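Local coordinates for protein SusD homolog (Bacteroides thetaiotaomicron, PDB 4MRU) that probably binds mucin O-glycans at the cell surface, as an outer-membrane lipoprotein of the SusD family with a TPR-like helical fold, at residues S26-R29 with G30-L34; L184-V187 with Y188-K191. One frame throughout, in Å; residues are numbered along the deposited sequence.

Contact 1 of 2, residues S26-R29 with G30-L34; sequences STIR and GLQGL
Gly-30 N bonds to Ser-26 O at 2.9 Å, one of the i to i+4 backbone bonds that run through the last turns of helix 24-32. Arg-29, next in the chain to Gly-30, takes part through its carbonyl, and Arg-29 O receives Gly-33 N at 2.9 Å. The Arg-29 chain is extended from CG to NE. NE forms a salt bridge with Asp-186, while NH2 bonds Lys-183 O. Ile-28 and Gln-32 sit one turn apart and point the same way, side by side. The methyl CG2 of Ile-28 lies 3.8 Å from NE2 of Gln-32. The Gln-32 chain is extended beyond CG (chi2 179°), and its CG passes 3.2 Å from the carbonyl O of Ile-28. That same oxygen takes the backbone bond from Gln-32 N at 2.8 Å, close to straight at the hydrogen (163°). Beyond Gln-32 the chain leaves the helix, with Leu-34 N bonding Leu-31 O. Leu-31 packs on Leu-113 and Ile-117 of helix 104-125. The buried amide of Gln-32 uses both ends on segment 184-187, NE2 on Asp-185 OD1 and OE1 on Asp-186 N. This pairing is consistent with one orientation of the amide and gives the last helical turn a polar grip beside its apolar packing.

Contact 2 of 2, residues L184-V187 with Y188-K191; sequences LDDV and YYGK. With EDO (1,2-ethanediol), chain J.
The carboxylate of Asp-185 reaches forward to the backbone N of Tyr-188 and of Gly-190, and also takes Val-187 N. Its CG stands anti to the backbone N (chi1 161°), which brings both oxygens to the chain ahead. OD1 accepts from Val-187 N at 2.9 Å, an Asx turn, and from Tyr-188 N at 3.1 Å. Both donors come from the same face, well above the carboxylate plane. OD2 takes Gly-190 N at 2.8 Å, also from out of the plane. The bonds from Tyr-188 N and Gly-190 N brace the type I' turn from Tyr-188 to Lys-191, which Lys-191 N closes onto Tyr-188 O. Val-187 carries CG1 anti to its backbone N (chi1 171°). This methyl lies over one face of the Tyr-188 ring in a CH-pi contact, 3.9 Å from the centroid. The Tyr-189 ring has Asp-186 CA over one face, towards its rim. Its CE1 comes 3.7 Å from Asp-186 OD1, with ring and carboxylate planes 36° apart. Asp-186 OD2 is in a salt bridge with Arg-29 NE. Tyr-189 OH hydrogen-bonds O1 of a bound ethanediol, probably from the crystallisation liquor. The loop joins helix 152-173 to helix 192-209, and Lys-191 is the N-cap residue of the latter. Trp-195 of that helix bonds Asp-185 OD2 and meets the Tyr-188 ring edge-to-face, while Phe-241 of strand 239-241 touches Val-187.

From the N terminus the chain first forms contact 1, in the closing turns of helix 24-32. Well over a hundred residues later it reaches contact 2, in the loop between helices 152-173 and 192-209. Contact 1 stays within the end of one helix and closes no loop; contact 2 closes a short turn. They follow in series and neither nest nor cross. In space their centres are about 11 Å apart and they touch directly. Besides the salt bridge between them, Ile-28 CG2 packs against Leu-184 O and Gln-32 NE2 against Val-187 CG2. Together they tie the first helix to the loop that leads into helix 192-209 and to strand 239-241 beside it.

Contact 1 of 2, residues S26-R29 with G30-L34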
# COMPACT_ATOMS: atom_id res chain seq x y z
N SER A 26 -0.71 24.96 -5.80
CA SER A 26 0.23 24.53 -4.75
C SER A 26 -0.50 23.69 -3.69
O SER A 26 0.08 22.74 -3.15
CB SER A 26 1.00 25.72 -4.12
OG SER A 26 0.13 26.65 -3.55
N THR A 27 -1.76 24.00 -3.45
CA THR A 27 -2.54 23.32 -2.45
C THR A 27 -2.89 21.90 -2.91
O THR A 27 -2.74 20.91 -2.17
CB THR A 27 -3.82 24.13 -2.12
OG1 THR A 27 -3.45 25.38 -1.53
CG2 THR A 27 -4.68 23.38 -1.16
N ILE A 28 -3.33 21.78 -4.15
CA ILE A 28 -3.58 20.49 -4.75
C ILE A 28 -2.28 19.65 -4.81
O ILE A 28 -2.29 18.48 -4.45
CB ILE A 28 -4.19 20.67 -6.16
CG1 ILE A 28 -5.62 21.23 -6.03
CG2 ILE A 28 -4.17 19.36 -6.92
CD1 ILE A 28 -6.31 21.48 -7.35
N ARG A 29 -1.15 20.25 -5.22
CA ARG A 29 0.12 19.50 -5.22
C ARG A 29 0.53 19.07 -3.79
O ARG A 29 1.10 18.01 -3.61
CB ARG A 29 1.23 20.29 -5.85
CG ARG A 29 1.10 20.45 -7.36
CD ARG A 29 2.18 21.41 -7.90
NE ARG A 29 2.07 21.40 -9.35
CZ ARG A 29 1.41 22.28 -10.09
NH1 ARG A 29 0.92 23.41 -9.56
NH2 ARG A 29 1.29 22.05 -11.38
N GLY A 30 0.24 19.91 -2.81
CA GLY A 30 0.49 19.61 -1.43
C GLY A 30 -0.28 18.35 -1.01
O GLY A 30 0.27 17.46 -0.39
N LEU A 31 -1.57 18.31 -1.34
CA LEU A 31 -2.38 17.14 -1.10
C LEU A 31 -1.90 15.91 -1.87
O LEU A 31 -1.85 14.79 -1.32
CB LEU A 31 -3.85 17.46 -1.46
CG LEU A 31 -4.60 18.41 -0.53
CD1 LEU A 31 -5.92 18.85 -1.18
CD2 LEU A 31 -4.85 17.77 0.83
N GLN A 32 -1.55 16.07 -3.15
CA GLN A 32 -1.04 14.94 -3.93
C GLN A 32 0.23 14.36 -3.31
O GLN A 32 0.47 13.14 -3.37
CB GLN A 32 -0.80 15.35 -5.39
CG GLN A 32 -2.09 15.72 -6.09
CD GLN A 32 -1.96 16.17 -7.55
OE1 GLN A 32 -0.94 16.72 -7.99
NE2 GLN A 32 -3.01 15.97 -8.28
N GLY A 33 1.02 15.22 -2.67
CA GLY A 33 2.21 14.80 -1.96
C GLY A 33 2.02 14.21 -0.59
O GLY A 33 2.99 13.92 0.10
N LEU A 34 0.78 14.03 -0.18
CA LEU A 34 0.47 13.35 1.11
C LEU A 34 -0.16 11.99 0.92
O LEU A 34 -0.58 11.32 1.89
CB LEU A 34 -0.46 14.25 1.89
CG LEU A 34 0.23 15.47 2.52
CD1 LEU A 34 -0.79 16.51 2.95
CD2 LEU A 34 1.10 15.05 3.69

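Contact 2 of 2, residues L184-V187 with Y188-K191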
# COMPACT_ATOMS: atom_id res chain seq x y z
N LEU A 184 -2.58 22.74 -12.52
CA LEU A 184 -2.88 22.65 -11.11
C LEU A 184 -2.84 21.24 -10.55
O LEU A 184 -3.29 21.00 -9.43
CB LEU A 184 -4.30 23.19 -10.86
CG LEU A 184 -4.68 24.59 -11.32
CD1 LEU A 184 -6.07 24.88 -10.81
CD2 LEU A 184 -3.69 25.64 -10.85
N ASP A 185 -2.30 20.30 -11.31
CA ASP A 185 -2.54 18.88 -11.04
C ASP A 185 -1.41 18.08 -11.68
O ASP A 185 -1.28 18.07 -12.91
CB ASP A 185 -3.91 18.52 -11.61
CG ASP A 185 -4.10 17.00 -11.83
OD1 ASP A 185 -3.40 16.17 -11.19
OD2 ASP A 185 -4.97 16.65 -12.66
N ASP A 186 -0.56 17.48 -10.86
CA ASP A 186 0.62 16.75 -11.43
C ASP A 186 0.46 15.26 -11.48
O ASP A 186 1.45 14.49 -11.56
CB ASP A 186 1.89 17.15 -10.67
CG ASP A 186 2.36 18.57 -11.04
OD1 ASP A 186 1.82 19.16 -12.00
OD2 ASP A 186 3.29 19.08 -10.40
N VAL A 187 -0.79 14.83 -11.45
CA VAL A 187 -1.14 13.40 -11.60
C VAL A 187 -1.72 13.23 -12.99
O VAL A 187 -1.14 12.53 -13.82
CB VAL A 187 -2.12 12.93 -10.52
CG1 VAL A 187 -2.65 11.51 -10.81
CG2 VAL A 187 -1.42 12.94 -9.17
N TYR A 188 -2.83 13.92 -13.26
CA TYR A 188 -3.50 13.81 -14.57
C TYR A 188 -3.57 15.10 -15.38
O TYR A 188 -4.23 15.15 -16.43
CB TYR A 188 -4.91 13.24 -14.37
CG TYR A 188 -4.95 11.77 -14.04
CD1 TYR A 188 -4.30 10.83 -14.84
CD2 TYR A 188 -5.68 11.32 -12.97
CE1 TYR A 188 -4.37 9.48 -14.54
CE2 TYR A 188 -5.77 9.99 -12.67
CZ TYR A 188 -5.11 9.07 -13.46
OH TYR A 188 -5.26 7.74 -13.13
N TYR A 189 -2.85 16.13 -14.93
CA TYR A 189 -2.78 17.39 -15.65
C TYR A 189 -4.14 17.84 -16.14
O TYR A 189 -4.33 18.29 -17.26
CB TYR A 189 -1.77 17.24 -16.80
CG TYR A 189 -0.38 16.87 -16.27
CD1 TYR A 189 0.47 17.84 -15.80
CD2 TYR A 189 0.04 15.53 -16.21
CE1 TYR A 189 1.74 17.51 -15.31
CE2 TYR A 189 1.27 15.19 -15.71
CZ TYR A 189 2.12 16.19 -15.27
OH TYR A 189 3.36 15.86 -14.77
N GLY A 190 -5.11 17.73 -15.26
CA GLY A 190 -6.41 18.38 -15.50
C GLY A 190 -7.43 17.51 -16.22
O GLY A 190 -8.52 17.97 -16.51
N LYS A 191 -7.11 16.25 -16.51
CA LYS A 191 -8.00 15.39 -17.27
C LYS A 191 -9.00 14.71 -16.35
O LYS A 191 -8.72 13.68 -15.73
CB LYS A 191 -7.19 14.37 -18.10
CG LYS A 191 -8.01 13.55 -19.08
CD LYS A 191 -8.29 14.33 -20.36
CE LYS A 191 -9.17 13.55 -21.31
NZ LYS A 191 -9.66 14.48 -22.37
C1 EDO J . 5.06 17.86 -12.98
O1 EDO J . 5.18 17.54 -14.35
C2 EDO J . 6.37 17.52 -12.29
O2 EDO J . 7.48 17.76 -13.16